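Blue-light-activated histidine kinase 2 (Erythrobacter litoralis HTCC2594, PDB 4R38) is a light-sensing kinase that phosphorylates protein histidines with ATP and contributes to increased bacterial virulence in light, represented here by its N-terminal, riboflavin-bound LOV sensor domain. Local coordinates at residues 59-62 against 63-66; 31-34 against 35-39; 73-76 against 77-81; 49-52 against 53-57; 39-42 against 43-47. All coordinates share one frame; numbering follows the deposited sequence.

Contact 1. Residues 59-62 against 63-66. With RBF (riboflavin), chain E.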
# COMPACT_ATOMS: atom_id res chain seq x y z
N ARG A 59 -6.16 -0.13 9.20
CA ARG A 59 -5.95 -1.50 8.70
C ARG A 59 -4.70 -1.58 7.82
O ARG A 59 -4.38 -0.62 7.12
CB ARG A 59 -7.17 -1.95 7.86
CG ARG A 59 -8.46 -2.16 8.67
CD ARG A 59 -9.72 -2.23 7.77
NE ARG A 59 -9.79 -3.47 7.00
CZ ARG A 59 -10.53 -3.65 5.90
NH1 ARG A 59 -11.28 -2.67 5.41
NH2 ARG A 59 -10.52 -4.82 5.29
N ASN A 60 -3.99 -2.70 7.87
CA ASN A 60 -2.90 -2.97 6.92
C ASN A 60 -3.41 -3.08 5.49
O ASN A 60 -4.43 -3.71 5.24
CB ASN A 60 -2.21 -4.28 7.29
CG ASN A 60 -0.96 -4.53 6.50
OD1 ASN A 60 -1.01 -4.91 5.32
ND2 ASN A 60 0.18 -4.34 7.13
N CYS A 61 -2.71 -2.45 4.55
CA CYS A 61 -3.16 -2.40 3.16
C CYS A 61 -3.35 -3.76 2.48
O CYS A 61 -3.86 -3.81 1.36
CB CYS A 61 -2.19 -1.56 2.32
SG CYS A 61 -3.01 -0.68 0.95
N ARG A 62 -2.96 -4.87 3.14
CA ARG A 62 -3.06 -6.16 2.47
C ARG A 62 -4.50 -6.65 2.28
O ARG A 62 -4.70 -7.68 1.67
CB ARG A 62 -2.26 -7.27 3.19
CG ARG A 62 -2.79 -7.67 4.54
CD ARG A 62 -1.98 -8.85 5.11
NE ARG A 62 -0.56 -8.54 5.32
CZ ARG A 62 -0.06 -8.02 6.44
NH1 ARG A 62 -0.85 -7.72 7.47
NH2 ARG A 62 1.24 -7.76 6.52
N PHE A 63 -5.49 -5.92 2.80
CA PHE A 63 -6.88 -6.28 2.51
C PHE A 63 -7.15 -6.21 0.99
O PHE A 63 -8.16 -6.72 0.51
CB PHE A 63 -7.85 -5.36 3.27
CG PHE A 63 -7.70 -3.90 2.91
CD1 PHE A 63 -8.32 -3.38 1.79
CD2 PHE A 63 -6.92 -3.07 3.68
CE1 PHE A 63 -8.18 -2.07 1.46
CE2 PHE A 63 -6.77 -1.74 3.35
CZ PHE A 63 -7.40 -1.24 2.23
N LEU A 64 -6.24 -5.57 0.25
CA LEU A 64 -6.36 -5.51 -1.21
C LEU A 64 -5.88 -6.76 -1.91
O LEU A 64 -6.13 -6.95 -3.10
CB LEU A 64 -5.55 -4.32 -1.74
CG LEU A 64 -6.06 -2.91 -1.44
CD1 LEU A 64 -5.06 -1.89 -1.98
CD2 LEU A 64 -7.46 -2.73 -2.04
N GLN A 65 -5.19 -7.63 -1.17
CA GLN A 65 -4.62 -8.84 -1.74
C GLN A 65 -5.62 -10.00 -1.72
O GLN A 65 -6.67 -9.94 -1.07
CB GLN A 65 -3.34 -9.24 -1.00
CG GLN A 65 -2.21 -8.25 -1.20
CD GLN A 65 -1.09 -8.36 -0.19
OE1 GLN A 65 -0.95 -9.36 0.55
NE2 GLN A 65 -0.26 -7.32 -0.15
N GLY A 66 -5.31 -11.03 -2.47
CA GLY A 66 -6.16 -12.21 -2.50
C GLY A 66 -5.49 -13.44 -3.07
O GLY A 66 -4.26 -13.55 -3.08
N1 RBF E . -0.04 -4.00 -0.64
C2 RBF E . -0.96 -4.17 -1.62
O2 RBF E . -1.31 -5.30 -1.93
N3 RBF E . -1.46 -3.08 -2.27
C4 RBF E . -1.15 -1.82 -1.90
O4 RBF E . -1.64 -0.83 -2.50
C4A RBF E . -0.25 -1.60 -0.83
N5 RBF E . 0.07 -0.36 -0.37
C5A RBF E . 0.92 -0.21 0.66
C6 RBF E . 1.30 1.07 1.15
C7 RBF E . 2.17 1.22 2.23
C7M RBF E . 2.50 2.67 2.67
C8 RBF E . 2.71 0.09 2.84
C8M RBF E . 3.69 0.13 4.01
C9 RBF E . 2.37 -1.15 2.37
C9A RBF E . 1.48 -1.35 1.28
N10 RBF E . 1.15 -2.63 0.87
C10 RBF E . 0.28 -2.78 -0.20
C1' RBF E . 1.76 -3.84 1.42
C2' RBF E . 1.03 -4.54 2.56
O2' RBF E . 0.50 -3.57 3.38
C3' RBF E . 2.02 -5.41 3.32
O3' RBF E . 3.00 -4.61 3.92
C4' RBF E . 2.72 -6.41 2.40
O4' RBF E . 1.80 -7.27 1.78
C5' RBF E . 3.73 -7.24 3.18
O5' RBF E . 3.08 -7.94 4.23
O HOH W 1 0.40 -9.42 2.76

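Contact 2. Residues 31-34 against 35-39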
# COMPACT_ATOMS: atom_id res chain seq x y z
N ILE A 31 4.40 2.32 10.34
CA ILE A 31 4.94 0.97 10.42
C ILE A 31 5.54 0.64 11.78
O ILE A 31 6.06 -0.46 11.98
CB ILE A 31 5.97 0.66 9.28
CG1 ILE A 31 7.22 1.51 9.39
CG2 ILE A 31 5.28 0.81 7.90
CD1 ILE A 31 8.39 0.98 8.61
N SER A 32 5.45 1.57 12.71
CA SER A 32 5.89 1.28 14.07
C SER A 32 4.71 0.70 14.85
O SER A 32 4.91 0.08 15.89
CB SER A 32 6.43 2.55 14.74
OG SER A 32 5.37 3.34 15.23
N GLN A 33 3.49 0.91 14.37
CA GLN A 33 2.30 0.36 15.04
C GLN A 33 2.03 -1.08 14.63
O GLN A 33 2.34 -1.49 13.53
CB GLN A 33 1.04 1.18 14.74
CG GLN A 33 1.01 2.54 15.42
CD GLN A 33 -0.30 3.26 15.20
OE1 GLN A 33 -1.37 2.73 15.50
NE2 GLN A 33 -0.24 4.47 14.67
N ASP A 34 1.39 -1.83 15.53
CA ASP A 34 1.09 -3.21 15.24
C ASP A 34 0.34 -3.39 13.90
O ASP A 34 -0.72 -2.81 13.68
CB ASP A 34 0.27 -3.79 16.37
CG ASP A 34 0.03 -5.26 16.20
OD1 ASP A 34 0.91 -6.05 16.60
OD2 ASP A 34 -1.02 -5.62 15.64
N ASP A 35 0.94 -4.20 13.04
CA ASP A 35 0.39 -4.57 11.73
C ASP A 35 0.42 -3.44 10.71
O ASP A 35 -0.27 -3.51 9.70
CB ASP A 35 -1.03 -5.14 11.82
CG ASP A 35 -1.34 -6.15 10.68
OD1 ASP A 35 -0.38 -6.78 10.17
OD2 ASP A 35 -2.51 -6.30 10.28
N GLU A 36 1.23 -2.42 10.97
CA GLU A 36 1.52 -1.37 9.98
C GLU A 36 0.26 -0.78 9.34
O GLU A 36 0.09 -0.85 8.11
CB GLU A 36 2.39 -1.95 8.87
CG GLU A 36 3.69 -2.52 9.34
CD GLU A 36 3.56 -3.95 9.79
OE1 GLU A 36 2.88 -4.75 9.08
OE2 GLU A 36 4.12 -4.27 10.86
N PRO A 37 -0.63 -0.22 10.16
CA PRO A 37 -1.91 0.32 9.71
C PRO A 37 -1.75 1.52 8.83
O PRO A 37 -0.88 2.34 9.08
CB PRO A 37 -2.58 0.76 11.00
CG PRO A 37 -1.43 1.12 11.87
CD PRO A 37 -0.46 -0.01 11.61
N LEU A 38 -2.63 1.65 7.86
CA LEU A 38 -2.77 2.90 7.12
C LEU A 38 -3.24 4.01 8.06
O LEU A 38 -4.14 3.80 8.86
CB LEU A 38 -3.80 2.75 6.02
CG LEU A 38 -3.37 1.90 4.84
CD1 LEU A 38 -4.56 1.62 3.93
CD2 LEU A 38 -2.25 2.54 4.07
N ILE A 39 -2.65 5.19 7.96
CA ILE A 39 -3.12 6.36 8.72
C ILE A 39 -3.74 7.40 7.79
O ILE A 39 -4.48 8.28 8.24
CB ILE A 39 -2.03 6.96 9.62
CG1 ILE A 39 -0.83 7.49 8.80
CG2 ILE A 39 -1.58 5.95 10.68
CD1 ILE A 39 0.16 8.30 9.62

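Contact 3. Residues 73-76 against 77-81. With RBF (riboflavin), chain E.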
# COMPACT_ATOMS: atom_id res chain seq x y z
N ALA A 73 6.37 -11.66 -4.27
CA ALA A 73 6.21 -10.22 -4.31
C ALA A 73 5.82 -9.70 -2.93
O ALA A 73 6.32 -8.70 -2.48
CB ALA A 73 5.16 -9.83 -5.33
N VAL A 74 4.92 -10.41 -2.24
CA VAL A 74 4.51 -9.97 -0.91
C VAL A 74 5.74 -9.97 0.00
O VAL A 74 5.94 -9.02 0.76
CB VAL A 74 3.39 -10.89 -0.33
CG1 VAL A 74 3.17 -10.62 1.15
CG2 VAL A 74 2.08 -10.64 -1.09
N GLU A 75 6.57 -11.00 -0.08
CA GLU A 75 7.76 -11.05 0.78
C GLU A 75 8.81 -9.97 0.44
O GLU A 75 9.49 -9.46 1.32
CB GLU A 75 8.36 -12.47 0.82
CG GLU A 75 9.69 -12.60 1.56
CD GLU A 75 9.73 -11.92 2.95
OE1 GLU A 75 8.67 -11.74 3.62
OE2 GLU A 75 10.85 -11.57 3.37
N ARG A 76 8.93 -9.60 -0.84
CA ARG A 76 9.81 -8.47 -1.19
C ARG A 76 9.35 -7.16 -0.51
O ARG A 76 10.16 -6.39 0.01
CB ARG A 76 9.91 -8.37 -2.71
CG ARG A 76 10.75 -9.51 -3.27
CD ARG A 76 11.17 -9.32 -4.72
NE ARG A 76 10.03 -9.30 -5.62
CZ ARG A 76 9.46 -10.38 -6.17
NH1 ARG A 76 9.90 -11.60 -5.90
NH2 ARG A 76 8.42 -10.22 -6.98
N LEU A 77 8.05 -6.92 -0.53
CA LEU A 77 7.45 -5.83 0.16
C LEU A 77 7.69 -5.87 1.67
O LEU A 77 8.10 -4.90 2.25
CB LEU A 77 5.96 -5.76 -0.11
CG LEU A 77 5.49 -5.50 -1.55
CD1 LEU A 77 3.96 -5.45 -1.62
CD2 LEU A 77 6.06 -4.26 -2.12
N ALA A 78 7.40 -7.01 2.30
CA ALA A 78 7.64 -7.11 3.74
C ALA A 78 9.10 -6.89 4.08
O ALA A 78 9.41 -6.25 5.08
CB ALA A 78 7.18 -8.48 4.25
N LYS A 79 10.00 -7.45 3.29
CA LYS A 79 11.43 -7.30 3.55
C LYS A 79 11.85 -5.83 3.49
O LYS A 79 12.59 -5.33 4.35
CB LYS A 79 12.23 -8.11 2.52
CG LYS A 79 13.71 -8.26 2.85
CD LYS A 79 14.44 -9.08 1.80
CE LYS A 79 15.93 -9.17 2.10
NZ LYS A 79 16.22 -9.75 3.44
N ALA A 80 11.36 -5.12 2.48
CA ALA A 80 11.64 -3.69 2.38
C ALA A 80 11.15 -2.94 3.63
O ALA A 80 11.86 -2.11 4.17
CB ALA A 80 10.98 -3.14 1.13
N ILE A 81 9.95 -3.27 4.10
CA ILE A 81 9.42 -2.63 5.31
C ILE A 81 10.29 -2.91 6.54
O ILE A 81 10.61 -1.99 7.29
CB ILE A 81 7.96 -3.03 5.57
CG1 ILE A 81 7.05 -2.35 4.53
CG2 ILE A 81 7.52 -2.65 6.98
CD1 ILE A 81 5.67 -2.97 4.43
N1 RBF E . -0.04 -4.00 -0.64
C2 RBF E . -0.96 -4.17 -1.62
O2 RBF E . -1.31 -5.30 -1.93
N3 RBF E . -1.46 -3.08 -2.27
C4 RBF E . -1.15 -1.82 -1.90
O4 RBF E . -1.64 -0.83 -2.50
C4A RBF E . -0.25 -1.60 -0.83
N5 RBF E . 0.07 -0.36 -0.37
C5A RBF E . 0.92 -0.21 0.66
C6 RBF E . 1.30 1.07 1.15
C7 RBF E . 2.17 1.22 2.23
C7M RBF E . 2.50 2.67 2.67
C8 RBF E . 2.71 0.09 2.84
C8M RBF E . 3.69 0.13 4.01
C9 RBF E . 2.37 -1.15 2.37
C9A RBF E . 1.48 -1.35 1.28
N10 RBF E . 1.15 -2.63 0.87
C10 RBF E . 0.28 -2.78 -0.20
C1' RBF E . 1.76 -3.84 1.42
C2' RBF E . 1.03 -4.54 2.56
O2' RBF E . 0.50 -3.57 3.38
C3' RBF E . 2.02 -5.41 3.32
O3' RBF E . 3.00 -4.61 3.92
C4' RBF E . 2.72 -6.41 2.40
O4' RBF E . 1.80 -7.27 1.78
C5' RBF E . 3.73 -7.24 3.18
O5' RBF E . 3.08 -7.94 4.23

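Contact 4. Residues 49-52 against 53-57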
# COMPACT_ATOMS: atom_id res chain seq x y z
N THR A 49 -9.59 1.83 -5.58
CA THR A 49 -9.88 0.60 -4.84
C THR A 49 -11.36 0.37 -4.56
O THR A 49 -11.75 -0.77 -4.30
CB THR A 49 -9.18 0.55 -3.49
OG1 THR A 49 -9.79 1.47 -2.59
CG2 THR A 49 -7.69 0.79 -3.63
N GLY A 50 -12.16 1.43 -4.58
CA GLY A 50 -13.57 1.30 -4.24
C GLY A 50 -13.86 1.29 -2.74
O GLY A 50 -15.02 1.18 -2.35
N TYR A 51 -12.82 1.42 -1.91
CA TYR A 51 -12.95 1.52 -0.46
C TYR A 51 -12.98 2.96 0.04
O TYR A 51 -12.16 3.78 -0.38
CB TYR A 51 -11.78 0.81 0.23
CG TYR A 51 -11.79 -0.69 0.11
CD1 TYR A 51 -12.49 -1.48 1.03
CD2 TYR A 51 -11.10 -1.34 -0.91
CE1 TYR A 51 -12.50 -2.85 0.93
CE2 TYR A 51 -11.11 -2.73 -1.01
CZ TYR A 51 -11.81 -3.47 -0.09
OH TYR A 51 -11.80 -4.83 -0.20
N SER A 52 -13.90 3.26 0.95
CA SER A 52 -13.94 4.56 1.57
C SER A 52 -12.77 4.69 2.52
O SER A 52 -12.27 3.68 3.03
CB SER A 52 -15.24 4.77 2.35
OG SER A 52 -15.20 4.00 3.54
N ARG A 53 -12.33 5.92 2.74
CA ARG A 53 -11.23 6.19 3.65
C ARG A 53 -11.54 5.68 5.06
O ARG A 53 -10.68 5.12 5.73
CB ARG A 53 -10.91 7.69 3.67
CG ARG A 53 -9.80 8.07 4.64
CD ARG A 53 -9.02 9.32 4.15
NE ARG A 53 -9.71 10.58 4.39
CZ ARG A 53 -9.29 11.77 3.93
NH1 ARG A 53 -8.18 11.87 3.20
NH2 ARG A 53 -9.98 12.87 4.19
N SER A 54 -12.78 5.89 5.51
CA SER A 54 -13.19 5.41 6.83
C SER A 54 -12.95 3.92 6.99
O SER A 54 -12.52 3.45 8.04
CB SER A 54 -14.68 5.67 7.06
OG SER A 54 -14.99 7.04 6.88
N SER A 55 -13.21 3.17 5.92
CA SER A 55 -13.15 1.72 6.02
C SER A 55 -11.72 1.18 6.07
O SER A 55 -11.52 0.07 6.55
CB SER A 55 -13.93 1.04 4.87
OG SER A 55 -13.28 1.21 3.62
N VAL A 56 -10.74 1.94 5.59
CA VAL A 56 -9.37 1.42 5.45
C VAL A 56 -8.38 2.02 6.49
O VAL A 56 -7.37 1.38 6.84
CB VAL A 56 -8.82 1.72 4.03
CG1 VAL A 56 -9.78 1.24 2.97
CG2 VAL A 56 -8.58 3.19 3.83
N VAL A 57 -8.65 3.20 7.02
CA VAL A 57 -7.72 3.76 7.98
C VAL A 57 -7.73 2.92 9.26
O VAL A 57 -8.79 2.65 9.80
CB VAL A 57 -8.01 5.23 8.29
CG1 VAL A 57 -7.15 5.74 9.46
CG2 VAL A 57 -7.74 6.07 7.06

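Contact 5. Residues 39-42 against 43-47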
# COMPACT_ATOMS: atom_id res chain seq x y z
N ILE A 39 -2.65 5.19 7.96
CA ILE A 39 -3.12 6.36 8.72
C ILE A 39 -3.74 7.40 7.79
O ILE A 39 -4.48 8.28 8.24
CB ILE A 39 -2.03 6.96 9.62
CG1 ILE A 39 -0.83 7.49 8.80
CG2 ILE A 39 -1.58 5.95 10.68
CD1 ILE A 39 0.16 8.30 9.62
N TYR A 40 -3.41 7.30 6.50
CA TYR A 40 -3.89 8.25 5.50
C TYR A 40 -3.98 7.59 4.13
O TYR A 40 -3.10 6.84 3.73
CB TYR A 40 -2.95 9.44 5.39
CG TYR A 40 -3.35 10.43 4.30
CD1 TYR A 40 -4.24 11.46 4.58
CD2 TYR A 40 -2.88 10.28 3.01
CE1 TYR A 40 -4.62 12.35 3.59
CE2 TYR A 40 -3.26 11.16 2.01
CZ TYR A 40 -4.13 12.18 2.30
OH TYR A 40 -4.51 13.03 1.30
N VAL A 41 -5.06 7.89 3.42
CA VAL A 41 -5.17 7.56 2.00
C VAL A 41 -5.84 8.80 1.40
O VAL A 41 -6.51 9.54 2.12
CB VAL A 41 -6.00 6.27 1.72
CG1 VAL A 41 -5.42 5.10 2.49
CG2 VAL A 41 -7.49 6.45 2.04
N ASN A 42 -5.65 9.03 0.11
CA ASN A 42 -6.35 10.11 -0.55
C ASN A 42 -7.53 9.64 -1.41
O ASN A 42 -7.84 8.45 -1.53
CB ASN A 42 -5.38 10.95 -1.38
CG ASN A 42 -4.76 10.20 -2.54
OD1 ASN A 42 -5.05 9.02 -2.76
ND2 ASN A 42 -3.90 10.90 -3.30
N ARG A 43 -8.19 10.62 -2.01
CA ARG A 43 -9.36 10.35 -2.82
C ARG A 43 -9.03 9.45 -4.01
O ARG A 43 -9.85 8.64 -4.41
CB ARG A 43 -9.95 11.68 -3.32
CG ARG A 43 -11.26 11.52 -4.05
CD ARG A 43 -11.81 12.87 -4.51
NE ARG A 43 -13.01 12.69 -5.34
CZ ARG A 43 -13.62 13.66 -5.99
NH1 ARG A 43 -13.17 14.91 -5.94
NH2 ARG A 43 -14.70 13.38 -6.72
N ALA A 44 -7.84 9.60 -4.60
CA ALA A 44 -7.46 8.73 -5.72
C ALA A 44 -7.37 7.25 -5.29
O ALA A 44 -7.68 6.36 -6.08
CB ALA A 44 -6.12 9.18 -6.33
N PHE A 45 -6.95 7.00 -4.06
CA PHE A 45 -6.93 5.64 -3.53
C PHE A 45 -8.33 5.11 -3.41
O PHE A 45 -8.58 3.99 -3.80
CB PHE A 45 -6.27 5.60 -2.16
CG PHE A 45 -6.25 4.24 -1.53
CD1 PHE A 45 -5.17 3.39 -1.74
CD2 PHE A 45 -7.31 3.81 -0.75
CE1 PHE A 45 -5.13 2.14 -1.15
CE2 PHE A 45 -7.28 2.56 -0.15
CZ PHE A 45 -6.20 1.72 -0.36
N GLU A 46 -9.24 5.92 -2.87
CA GLU A 46 -10.64 5.53 -2.77
C GLU A 46 -11.22 5.20 -4.14
O GLU A 46 -11.90 4.21 -4.28
CB GLU A 46 -11.47 6.66 -2.14
CG GLU A 46 -11.11 7.05 -0.72
CD GLU A 46 -12.11 8.04 -0.16
OE1 GLU A 46 -12.34 9.10 -0.80
OE2 GLU A 46 -12.70 7.77 0.91
N GLN A 47 -10.91 6.02 -5.15
CA GLN A 47 -11.50 5.81 -6.47
C GLN A 47 -10.95 4.57 -7.15
O GLN A 47 -11.69 3.85 -7.82
CB GLN A 47 -11.26 7.03 -7.36
CG GLN A 47 -12.02 8.27 -6.92
CD GLN A 47 -11.66 9.50 -7.74
OE1 GLN A 47 -10.76 9.46 -8.59
NE2 GLN A 47 -12.36 10.61 -7.50

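Contact 1. Residues 59-62 against 63-66
R62 and Q65 are joined by Q65 N donating to R62 O (2.9 Å), a bond that closes the C-terminal end of the 3-10 turn 61-64 in the LOV signature segment, with Q65 just after it. Two residues before R62, N60 forms an Asx turn: its OD1 takes R62 N on an in-plane lone pair and also accepts from riboflavin O2' (2.8 Å), while ND2 binds D35 O. Polar groups then spread along the flavin. The amide of Q65 sends NE2 almost straight to ribityl O4' (174°) and also to ring O2 (2.9 Å). The R62 guanidinium meets O5' at its edge through NH2 (2.9 Å), and a water links R62 NE, Q65 OE1 and O4'. Packing contacts involve F63 and L64. F63 CG lies over one face of the R59 guanidinium, toward its rim, with the planes 31° apart; R59 NH1 binds S55 O. L64 CD1 packs on C61 SG. That sulfur stands 3.4 Å from flavin C4A and an equal distance from N5, unbonded. The captured state is therefore consistent with the dark form, with the cysteine poised for the C4a adduct that LOV photochemistry produces.

Contact 2. Residues 31-34 against 35-39
The meeting of Q33 with E36 and P37 is a local turn contact in the connection between strands 25-30 and 38-41, neighbouring antiparallel strands at one side of the PAS-fold sheet. Q33 to E36 make a type II beta turn, closed by a fairly straight bond from E36 N to Q33 O at 2.9 Å; the donor is tilted 34° from the carbonyl plane. D34 and D35 are its two corners, and D35 takes the positive phi (72°) that a type II turn requires at its third position. The reversal brings the methylenes of Q33 and E36 against P37 and I31. Q33 CB lies 3.7 Å from P37 CD, the chain of Q33 crossing the proline ring at about a right angle, while Q33 NE2 reaches back to D30. On the other limb, CG of E36 is set beside its own backbone N (chi1 -59°), which lays this methylene against I31, 3.9 Å from I31 CB. I31 in turn comes within about 4 Å of the riboflavin, side chain to nearest ligand atom. D35 connects the turn to the cofactor-binding segment: its OD1 forms a salt bridge with R62, a residue that itself holds the ribityl chain. P37 follows the turn, just before strand 38-41, with its CD 3.5 Å from D34 O.

Contact 3. Residues 73-76 against 77-81
E75 O receives K79 N at 2.9 Å with an N-H...O angle of 159°, one of the two shortest backbone bonds in this part of helix 71-82, the long helix that covers the ribityl side of the LOV pocket. The bond belongs to an unbroken alpha-helical i to i+4 series: A78 N donates to V74 O (2.9 Å), A80 N to R76 O (3.0 Å) and L77 N to A73 O (3.2 Å). On the solvent side, E75 bends forward along the next turn; CG stands anti to the backbone N (chi1 173°) and the chain bends at chi2 (47°), which brings OE1 alongside A78 CB at 3.6 Å and OE2 near K79 CB. The carboxylate finds its charge partner in R82, whereas the K79 chain, straight as far as CE, leads its amine away. R76 points its guanidinium to E89 on strand 87-94, and one face of that group lies over A73 CA. The inward side chains are apolar. L77 packs against the side chains of V87 and E89 of that strand and of L105 and M107 of strand 100-109, with its CG 3.4 Å from A73 O. V74 and I81 put side chains at the riboflavin, and A78 adds its backbone. V74 CG1 lies 3.7 Å from riboflavin O4', and I81 CD1 approaches O3' to 3.2 Å.

Contact 4. Residues 49-52 against 53-57
An N-cap begins the short, weakly bonded helix 53-56, with S52 as the capping residue and S55 as its partner. S52 OG, placed between backbone N and C by a chi1 of 73°, accepts S55 N at 3.2 Å. In return S55 OG donates to the S52 carbonyl: OG to O is 2.7 Å, with the hydroxyl tilted 19° from the carbonyl plane. S55 N and V56 N reach the same S52 O only through weak, bent bonds, leaving the serine hydroxyl as the main grip on that oxygen. R53 O also takes two donors, V56 N and V57 N. Beside the cap, V56 CG1 comes up to Y51 CB (3.4 Å) and lies obliquely to the tyrosine ring, while S55 OG meets that ring near its edge. Y51 closes an ST turn, its N donating to T49 OG1 at 3.1 Å where helix 43-49 ends and G50 takes a positive phi. The contact thus bridges two consecutive helices: E46 of helix 43-49 accepts R53 N, R53 NH1 binds V41 O on strand 38-41, V56 packs on V41, and the Y51 ring meets F63 edge-to-face.

Contact 5. Residues 39-42 against 43-47
N42 holds the start of helix 43-49 with two oxygens. Its carbonyl O accepts E46 N at 3.2 Å and 164°, in the carbonyl plane, the first full helical bond. Its side-chain OD1 accepts F45 N at 3.1 Å, an N-cap bond whose donor is tilted 31° from the amide carbonyl plane. F45 N also leans on N42 O, but weakly. The cap depends on the tightly placed side chain of N42: CG lies between backbone N and C (chi1 65°), which folds OD1 back over the opening turn and leaves A44 CB 3.7 Å from it. The same amide is tied to L26 of strand 25-30 and to F24 just before it, OD1 also taking L26 N and ND2 donating to F24 O, so both ends of this buried group are satisfied. Packing follows one residue earlier. V41, the last residue of strand 38-41, lies over one face of the F45 ring: its CG1 sits 4.1 Å from the centroid, offset toward the rim, in a CH-pi contact, while V41 CB reaches F45 CD2 at 3.7 Å. With its CG anti to the backbone N, F45 is directed inward to C61, F63 and L64. A buried asparagine thus both caps a helix and binds L26 of strand 25-30, coupling the PAS sheet's edge strand to a helix that borders the flavin-reactive cysteine.

Contact 1 is the hub of the set and shares the riboflavin with contact 3; Q65 OE1 of contact 1 lies 3.7 Å from V74 CG2 of contact 3. Contact 2 joins it at the ribityl end through R62 NH1 and D35 OD1, 2.9 Å apart. On the C61 side, F45 of contact 5 places CE1 4.1 Å from C61 SG, and V56 CG1 of contact 4 comes 3.5 Å from F63 CZ, so two capped helices back the adduct-forming segment. Contacts 4 and 5 are close companions, their centres about 7 Å apart. Contact 3 lies on the opposite side of the domain's centre, its centre about 23 Å from that of contact 4 and 22 Å from that of contact 5.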